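Local structure of trypsin-resistant surface T6 protein (Streptococcus pyogenes serotype M6, 4P0D) at residues 24-29 / 95-100; 322-327 / 357-362; 351-356 / 450-455. The protein probably forms the repeating backbone subunit of a cell-wall-linked pilus on the streptococcal surface, with a modular three-domain structure. The protein carries 1 engineered substitution. All coordinates share one frame; numbering follows the deposited sequence.

Contact 1 of 3, residues 24-29 / 95-100; sequences YKIGEG and VYIALL
Y24 and I97 form an antiparallel hydrogen-bonded pair, Y24 N to I97 O 2.8 Å and I97 N to Y24 O 3.0 Å, and K25 and Y96 beside them a non-hydrogen-bonded pair; beyond K25 the register slips by one residue. There V95 O accepts two N-H groups from the same face of its carbonyl plane, I26 N at 2.9 Å and, less straight, G27 N at 3.1 Å, while V95 N returns a bond to G27 O. V95 CB lies 3.9 Å from G27 CA, across the bulge. I26, in the bulge, has CG1 between the backbone N and the carbonyl carbon (chi1 55°), and its CD1 comes within 3.9 Å of I97 CG1 and also touches V95 CG1. On this side, too, the side chains of L99 and Y24 cross at about a right angle, L99 CD1 3.7 Å from Y24 CE2, and I62 and I66 of helix 56-68 touch I97, Y24 and I26. The other side carries K25 and Y96. The extended lysine has CG anti to the backbone N (chi1 -171°), which lays CG over one face of the Y96 ring, 4.3 Å from its centroid, a CH-pi contact; CB stands nearer the rim at CE2. Y88 meets the Y96 ring edge-to-face. Two residues, I26 and G27, set against the single V95 make a classic beta bulge, here in neighbouring antiparallel strands of the N-terminal Ig-like domain.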
loop_
_atom_site.group_PDB
_atom_site.type_symbol
_atom_site.label_atom_id
_atom_site.label_comp_id
_atom_site.label_asym_id
_atom_site.label_seq_id
_atom_site.Cartn_x
_atom_site.Cartn_y
_atom_site.Cartn_z
ATOM N N TYR A 24 -6.069 -35.817 -2.312
ATOM C CA TYR A 24 -6.098 -36.585 -1.068
ATOM C C TYR A 24 -7.184 -37.612 -1.163
ATOM O O TYR A 24 -8.355 -37.265 -1.299
ATOM C CB TYR A 24 -6.386 -35.663 0.110
ATOM C CG TYR A 24 -5.390 -34.541 0.259
ATOM C CD1 TYR A 24 -4.214 -34.728 0.958
ATOM C CD2 TYR A 24 -5.637 -33.276 -0.286
ATOM C CE1 TYR A 24 -3.296 -33.706 1.115
ATOM C CE2 TYR A 24 -4.722 -32.250 -0.145
ATOM C CZ TYR A 24 -3.545 -32.466 0.565
ATOM O OH TYR A 24 -2.599 -31.446 0.734
ATOM N N LYS A 25 -6.817 -38.886 -1.108
ATOM C CA LYS A 25 -7.825 -39.926 -1.221
ATOM C C LYS A 25 -8.601 -40.060 0.091
ATOM O O LYS A 25 -8.028 -40.425 1.120
ATOM C CB LYS A 25 -7.185 -41.251 -1.605
ATOM C CG LYS A 25 -8.168 -42.348 -1.957
ATOM C CD LYS A 25 -7.334 -43.600 -2.195
ATOM C CE LYS A 25 -8.040 -44.663 -2.975
ATOM N NZ LYS A 25 -7.012 -45.683 -3.344
ATOM N N ILE A 26 -9.898 -39.786 0.015
ATOM C CA ILE A 26 -10.808 -39.845 1.163
ATOM C C ILE A 26 -11.807 -40.996 1.086
ATOM O O ILE A 26 -12.533 -41.239 2.050
ATOM C CB ILE A 26 -11.615 -38.531 1.307
ATOM C CG1 ILE A 26 -12.354 -38.196 0.013
ATOM C CG2 ILE A 26 -10.673 -37.402 1.694
ATOM C CD1 ILE A 26 -13.579 -37.318 0.206
ATOM N N GLY A 27 -11.859 -41.685 -0.059
ATOM C CA GLY A 27 -12.795 -42.803 -0.273
ATOM C C GLY A 27 -12.109 -43.923 -1.042
ATOM O O GLY A 27 -11.672 -43.715 -2.184
ATOM N N GLU A 28 -11.988 -45.094 -0.399
ATOM C CA GLU A 28 -11.461 -46.309 -1.029
ATOM C C GLU A 28 -12.606 -47.121 -1.620
ATOM O O GLU A 28 -13.629 -47.368 -0.953
ATOM C CB GLU A 28 -10.713 -47.202 -0.014
ATOM C CG GLU A 28 -9.299 -46.754 0.297
ATOM C CD GLU A 28 -8.531 -47.714 1.217
ATOM O OE1 GLU A 28 -9.153 -48.498 1.974
ATOM O OE2 GLU A 28 -7.281 -47.672 1.198
ATOM N N GLY A 29 -12.432 -47.545 -2.866
ATOM C CA GLY A 29 -13.369 -48.485 -3.485
ATOM C C GLY A 29 -13.174 -49.878 -2.893
ATOM O O GLY A 29 -12.058 -50.413 -2.911
ATOM N N VAL A 95 -12.419 -41.821 -4.314
ATOM C CA VAL A 95 -12.950 -40.473 -4.095
ATOM C C VAL A 95 -11.826 -39.624 -3.532
ATOM O O VAL A 95 -11.138 -40.052 -2.610
ATOM C CB VAL A 95 -14.121 -40.511 -3.095
ATOM C CG1 VAL A 95 -14.863 -39.181 -3.071
ATOM C CG2 VAL A 95 -15.072 -41.648 -3.443
ATOM N N TYR A 96 -11.644 -38.434 -4.093
ATOM C CA TYR A 96 -10.554 -37.527 -3.724
ATOM C C TYR A 96 -11.031 -36.097 -3.453
ATOM O O TYR A 96 -11.999 -35.628 -4.018
ATOM C CB TYR A 96 -9.506 -37.443 -4.854
ATOM C CG TYR A 96 -8.789 -38.732 -5.178
ATOM C CD1 TYR A 96 -9.362 -39.674 -6.023
ATOM C CD2 TYR A 96 -7.528 -39.004 -4.641
ATOM C CE1 TYR A 96 -8.710 -40.851 -6.317
ATOM C CE2 TYR A 96 -6.866 -40.180 -4.938
ATOM C CZ TYR A 96 -7.467 -41.094 -5.777
ATOM O OH TYR A 96 -6.819 -42.260 -6.069
ATOM N N ILE A 97 -10.300 -35.402 -2.600
ATOM C CA ILE A 97 -10.381 -33.946 -2.516
ATOM C C ILE A 97 -9.120 -33.416 -3.167
ATOM O O ILE A 97 -8.028 -33.832 -2.804
ATOM C CB ILE A 97 -10.414 -33.475 -1.052
ATOM C CG1 ILE A 97 -11.704 -33.949 -0.372
ATOM C CG2 ILE A 97 -10.289 -31.952 -0.962
ATOM C CD1 ILE A 97 -12.982 -33.474 -1.029
ATOM N N ALA A 98 -9.271 -32.497 -4.120
ATOM C CA ALA A 98 -8.122 -31.821 -4.700
ATOM C C ALA A 98 -8.014 -30.421 -4.112
ATOM O O ALA A 98 -9.013 -29.703 -4.038
ATOM C CB ALA A 98 -8.256 -31.776 -6.213
ATOM N N LEU A 99 -6.816 -30.063 -3.659
ATOM C CA LEU A 99 -6.489 -28.696 -3.268
ATOM C C LEU A 99 -5.434 -28.094 -4.214
ATOM O O LEU A 99 -4.377 -28.712 -4.490
ATOM C CB LEU A 99 -5.988 -28.618 -1.821
ATOM C CG LEU A 99 -6.970 -29.114 -0.743
ATOM C CD1 LEU A 99 -6.312 -29.043 0.634
ATOM C CD2 LEU A 99 -8.283 -28.335 -0.750
ATOM N N LEU A 100 -5.732 -26.884 -4.682
ATOM C CA LEU A 100 -4.819 -26.111 -5.524
ATOM C C LEU A 100 -4.272 -24.948 -4.688
ATOM O O LEU A 100 -5.051 -24.087 -4.227
ATOM C CB LEU A 100 -5.544 -25.597 -6.774
ATOM C CG LEU A 100 -6.100 -26.664 -7.739
ATOM C CD1 LEU A 100 -7.539 -27.044 -7.399
ATOM C CD2 LEU A 100 -6.057 -26.165 -9.176
#

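Contact 2 of 3, residues 322-327 / 357-362; sequences AFRKVD and NGYAIS
R324 reaches across to Y359 and N357 from strand 320-327. CB stands 3.8 Å from Y359 CE1. CG, anti to the backbone N (chi1 -165°), passes over the face of the tyrosine ring as a CH-pi contact, 4.2 Å from the centroid. CD continues across to Y359 CZ, and NE lies above the same face, toward the rim. Guanidinium and ring are almost parallel, their planes 6° apart. At the guanidinium edge NE and NH2 both grip N357 O side-on, NE at 2.7 Å and NH2 at 3.1 Å, fixing the rotation of the flat group; CZ is 3.4 Å from N357 O, and NH1 lies 4.1 Å from Y359 OH. F461 stacks with Y359. The two backbones run antiparallel, F323 and A360 forming the hydrogen-bonded pair, in the prealbumin-like domain, where strand 320-327 lies between 359-361 and 470-479. K325, whose backbone N is hydrogen-bonded to G358 O at 2.7 Å, sends NZ to a covalent link with CG of N479, the intramolecular isopeptide bond known from Gram-positive pilins. On the side away from R324, A360 CB sits over one face of the F323 ring, 3.7 Å from F323 CZ.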
loop_
_atom_site.group_PDB
_atom_site.type_symbol
_atom_site.label_atom_id
_atom_site.label_comp_id
_atom_site.label_asym_id
_atom_site.label_seq_id
_atom_site.Cartn_x
_atom_site.Cartn_y
_atom_site.Cartn_z
ATOM N N ALA A 322 17.646 26.445 -4.722
ATOM C CA ALA A 322 18.951 26.917 -4.286
ATOM C C ALA A 322 19.409 28.042 -5.208
ATOM O O ALA A 322 19.009 28.113 -6.370
ATOM C CB ALA A 322 19.958 25.771 -4.301
ATOM N N PHE A 323 20.229 28.932 -4.678
ATOM C CA PHE A 323 20.799 30.013 -5.473
ATOM C C PHE A 323 22.093 30.490 -4.818
ATOM O O PHE A 323 22.394 30.141 -3.679
ATOM C CB PHE A 323 19.809 31.172 -5.592
ATOM C CG PHE A 323 19.423 31.790 -4.265
ATOM C CD1 PHE A 323 20.212 32.775 -3.692
ATOM C CD2 PHE A 323 18.267 31.389 -3.598
ATOM C CE1 PHE A 323 19.869 33.348 -2.489
ATOM C CE2 PHE A 323 17.906 31.970 -2.394
ATOM C CZ PHE A 323 18.712 32.947 -1.833
ATOM N N ARG A 324 22.859 31.288 -5.549
ATOM C CA ARG A 324 24.075 31.843 -4.997
ATOM C C ARG A 324 24.040 33.363 -5.071
ATOM O O ARG A 324 23.625 33.939 -6.084
ATOM C CB ARG A 324 25.301 31.289 -5.712
ATOM C CG ARG A 324 26.591 31.551 -4.958
ATOM C CD ARG A 324 27.794 31.074 -5.750
ATOM N NE ARG A 324 28.891 30.723 -4.860
ATOM C CZ ARG A 324 30.104 30.353 -5.265
ATOM N NH1 ARG A 324 30.395 30.278 -6.569
ATOM N NH2 ARG A 324 31.034 30.054 -4.364
ATOM N N LYS A 325 24.480 33.991 -3.980
ATOM C CA LYS A 325 24.556 35.434 -3.871
ATOM C C LYS A 325 25.991 35.903 -4.079
ATOM O O LYS A 325 26.891 35.429 -3.388
ATOM C CB LYS A 325 24.081 35.857 -2.482
ATOM C CG LYS A 325 23.833 37.344 -2.333
ATOM C CD LYS A 325 22.932 37.853 -3.457
ATOM C CE LYS A 325 22.569 39.309 -3.264
ATOM N NZ LYS A 325 23.748 40.183 -3.467
ATOM N N VAL A 326 26.201 36.841 -5.009
ATOM C CA VAL A 326 27.555 37.325 -5.303
ATOM C C VAL A 326 27.610 38.842 -5.479
ATOM O O VAL A 326 26.583 39.491 -5.688
ATOM C CB VAL A 326 28.140 36.662 -6.568
ATOM C CG1 VAL A 326 28.182 35.149 -6.414
ATOM C CG2 VAL A 326 27.371 37.060 -7.826
ATOM N N ASP A 327 28.827 39.387 -5.382
ATOM C CA ASP A 327 29.103 40.794 -5.691
ATOM C C ASP A 327 28.928 41.014 -7.190
ATOM O O ASP A 327 29.443 40.242 -8.018
ATOM C CB ASP A 327 30.527 41.131 -5.262
ATOM C CG ASP A 327 30.947 42.544 -5.654
ATOM O OD1 ASP A 327 31.259 42.781 -6.855
ATOM O OD2 ASP A 327 30.981 43.406 -4.756
ATOM N N ASN A 357 29.841 30.501 1.384
ATOM C CA ASN A 357 30.062 30.236 -0.036
ATOM C C ASN A 357 28.964 30.827 -0.941
ATOM O O ASN A 357 28.920 30.528 -2.132
ATOM C CB ASN A 357 30.192 28.718 -0.264
ATOM C CG ASN A 357 30.874 28.003 0.907
ATOM O OD1 ASN A 357 30.304 27.086 1.507
ATOM N ND2 ASN A 357 32.081 28.452 1.264
ATOM N N GLY A 358 28.086 31.661 -0.380
ATOM C CA GLY A 358 27.086 32.399 -1.178
ATOM C C GLY A 358 25.757 31.689 -1.354
ATOM O O GLY A 358 24.813 32.273 -1.900
ATOM N N TYR A 359 25.669 30.459 -0.853
ATOM C CA TYR A 359 24.585 29.534 -1.199
ATOM C C TYR A 359 23.476 29.552 -0.166
ATOM O O TYR A 359 23.743 29.706 1.022
ATOM C CB TYR A 359 25.110 28.084 -1.347
ATOM C CG TYR A 359 25.853 27.809 -2.636
ATOM C CD1 TYR A 359 25.199 27.855 -3.854
ATOM C CD2 TYR A 359 27.219 27.481 -2.637
ATOM C CE1 TYR A 359 25.866 27.612 -5.042
ATOM C CE2 TYR A 359 27.888 27.211 -3.830
ATOM C CZ TYR A 359 27.205 27.293 -5.022
ATOM O OH TYR A 359 27.837 27.066 -6.228
ATOM N N ALA A 360 22.237 29.379 -0.637
ATOM C CA ALA A 360 21.071 29.169 0.226
ATOM C C ALA A 360 20.180 28.066 -0.369
ATOM O O ALA A 360 20.171 27.874 -1.578
ATOM C CB ALA A 360 20.289 30.463 0.369
ATOM N N ILE A 361 19.445 27.345 0.477
ATOM C CA ILE A 361 18.508 26.331 0.003
ATOM C C ILE A 361 17.169 26.446 0.730
ATOM O O ILE A 361 17.122 26.682 1.936
ATOM C CB ILE A 361 19.056 24.894 0.185
ATOM C CG1 ILE A 361 20.340 24.704 -0.623
ATOM C CG2 ILE A 361 18.037 23.863 -0.271
ATOM C CD1 ILE A 361 21.013 23.376 -0.359
ATOM N N SER A 362 16.090 26.261 -0.017
ATOM C CA SER A 362 14.740 26.356 0.528
ATOM C C SER A 362 14.302 25.041 1.164
ATOM O O SER A 362 14.920 23.998 0.948
ATOM C CB SER A 362 13.765 26.702 -0.578
ATOM O OG SER A 362 13.434 25.566 -1.369
#

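Contact 3 of 3, residues 351-356 / 450-455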
loop_
_atom_site.group_PDB
_atom_site.type_symbol
_atom_site.label_atom_id
_atom_site.label_comp_id
_atom_site.label_asym_id
_atom_site.label_seq_id
_atom_site.Cartn_x
_atom_site.Cartn_y
_atom_site.Cartn_z
ATOM N N ILE A 351 12.190 31.428 4.307
ATOM C CA ILE A 351 13.202 32.483 4.453
ATOM C C ILE A 351 14.557 31.813 4.622
ATOM O O ILE A 351 14.718 30.860 5.389
ATOM C CB ILE A 351 12.880 33.426 5.637
ATOM C CG1 ILE A 351 11.656 34.281 5.278
ATOM C CG2 ILE A 351 14.039 34.370 5.965
ATOM C CD1 ILE A 351 11.033 34.968 6.464
ATOM N N VAL A 352 15.537 32.299 3.880
ATOM C CA VAL A 352 16.858 31.681 3.884
ATOM C C VAL A 352 17.938 32.747 4.036
ATOM O O VAL A 352 17.733 33.906 3.703
ATOM C CB VAL A 352 17.076 30.835 2.613
ATOM C CG1 VAL A 352 15.917 29.857 2.424
ATOM C CG2 VAL A 352 17.220 31.703 1.378
ATOM N N THR A 353 19.086 32.325 4.544
ATOM C CA THR A 353 20.230 33.201 4.732
ATOM C C THR A 353 21.432 32.611 4.018
ATOM O O THR A 353 21.706 31.430 4.190
ATOM C CB THR A 353 20.524 33.315 6.237
ATOM O OG1 THR A 353 19.412 33.941 6.874
ATOM C CG2 THR A 353 21.780 34.128 6.489
ATOM N N THR A 354 22.158 33.403 3.216
ATOM C CA THR A 354 23.291 32.833 2.467
ATOM C C THR A 354 24.476 32.523 3.383
ATOM O O THR A 354 24.694 33.193 4.388
ATOM C CB THR A 354 23.758 33.712 1.288
ATOM O OG1 THR A 354 24.247 34.968 1.771
ATOM C CG2 THR A 354 22.613 33.948 0.283
ATOM N N ASN A 355 25.235 31.492 3.030
ATOM C CA ASN A 355 26.375 31.050 3.838
ATOM C C ASN A 355 27.708 31.596 3.316
ATOM O O ASN A 355 27.726 32.402 2.373
ATOM C CB ASN A 355 26.375 29.525 3.941
ATOM C CG ASN A 355 26.872 28.823 2.684
ATOM O OD1 ASN A 355 27.254 29.439 1.679
ATOM N ND2 ASN A 355 26.869 27.505 2.740
ATOM N N LYS A 356 28.815 31.177 3.930
ATOM C CA LYS A 356 30.159 31.612 3.515
ATOM C C LYS A 356 30.373 31.546 2.004
ATOM O O LYS A 356 30.985 32.438 1.408
ATOM C CB LYS A 356 31.236 30.775 4.215
ATOM N N GLU A 450 10.678 32.028 12.912
ATOM C CA GLU A 450 11.272 32.796 14.014
ATOM C C GLU A 450 12.742 33.089 13.775
ATOM O O GLU A 450 13.228 34.156 14.150
ATOM C CB GLU A 450 11.130 32.054 15.347
ATOM C CG GLU A 450 11.520 32.914 16.548
ATOM C CD GLU A 450 11.434 32.180 17.868
ATOM O OE1 GLU A 450 11.670 30.951 17.890
ATOM O OE2 GLU A 450 11.140 32.846 18.887
ATOM N N SER A 451 13.450 32.139 13.172
ATOM C CA SER A 451 14.861 32.321 12.858
ATOM C C SER A 451 15.261 31.434 11.681
ATOM O O SER A 451 14.564 30.472 11.355
ATOM C CB SER A 451 15.718 31.988 14.081
ATOM O OG SER A 451 15.632 30.610 14.406
ATOM N N THR A 452 16.390 31.755 11.058
ATOM C CA THR A 452 16.933 30.937 9.973
ATOM C C THR A 452 18.404 30.630 10.203
ATOM O O THR A 452 19.183 31.523 10.533
ATOM C CB THR A 452 16.803 31.639 8.611
ATOM O OG1 THR A 452 17.699 32.747 8.565
ATOM C CG2 THR A 452 15.387 32.123 8.386
ATOM N N LYS A 453 18.769 29.364 10.018
ATOM C CA LYS A 453 20.156 28.917 10.069
ATOM C C LYS A 453 20.684 28.810 8.638
ATOM O O LYS A 453 20.040 28.206 7.772
ATOM C CB LYS A 453 20.255 27.550 10.768
ATOM N N ALA A 454 21.845 29.403 8.382
ATOM C CA ALA A 454 22.493 29.226 7.100
ATOM C C ALA A 454 22.903 27.768 6.907
ATOM O O ALA A 454 23.037 26.983 7.863
ATOM C CB ALA A 454 23.700 30.136 6.963
ATOM N N LEU A 455 23.085 27.425 5.640
ATOM C CA LEU A 455 23.537 26.114 5.246
ATOM C C LEU A 455 24.997 25.988 5.692
ATOM O O LEU A 455 25.756 26.965 5.652
ATOM C CB LEU A 455 23.398 25.994 3.726
ATOM C CG LEU A 455 23.496 24.639 3.047
ATOM C CD1 LEU A 455 22.377 23.714 3.497
ATOM C CD2 LEU A 455 23.463 24.862 1.540
HETATM O O HOH W 1 22.716 28.965 3.498
HETATM O O HOH W 2 19.035 29.458 5.351
#
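T353 and T452 turn their hydroxyls to each other, OG1 to OG1 at 2.7 Å, with the two side chains oblique to one another. The methyl of T452 goes a different way: with OG1 between the backbone N and the carbonyl carbon (chi1 70°), CG2 is brought against I351, 3.3 Å from I351 O and 3.6 Å from I351 CG2, the side chains of I351 and T452 crossing at about a right angle. A454 CB faces T353 O and the CB of N355. The amide of N355 then takes L455 O through ND2, at 3.2 Å; the oxygen lies in the amide plane, yet ND2 stands well above the carbonyl plane, 66° out of it. N355 OD1 accepts a hydrogen bond from the backbone N of Y359. No direct backbone hydrogen bond joins the two segments. Instead one water donates to T353 O and accepts from L455 N at 2.7 Å, and a second water accepts from T353 N and donates to K453 O at 2.9 Å. The touching parts run in roughly the same direction, 39° apart. Two waters, the threonine pair and the N355 bond thus join the edge strand 348-353 of the prealbumin-like domain to the loop that follows strand 445-451.

Contacts 2 and 3 are neighbours, their centres 10 Å apart, and their segments alternate along the chain, with 351-356 leading directly into 357-362. They touch through side chains: I361 CD1 lies 3.4 Å from L455 CD2, A360 CB 3.5 Å from V352 CG2, and K325 CB 3.7 Å from T354 CG2. The last pair puts contact 3 beside the lysine of the covalent link to N479. Contact 1 belongs to another domain, at the opposite side of the chain's centre, about 77 Å from contact 2 and 75 Å from contact 3 between centres. A calcium ion, bound by S82 and T85, lies in the N-terminal part that holds contact 1.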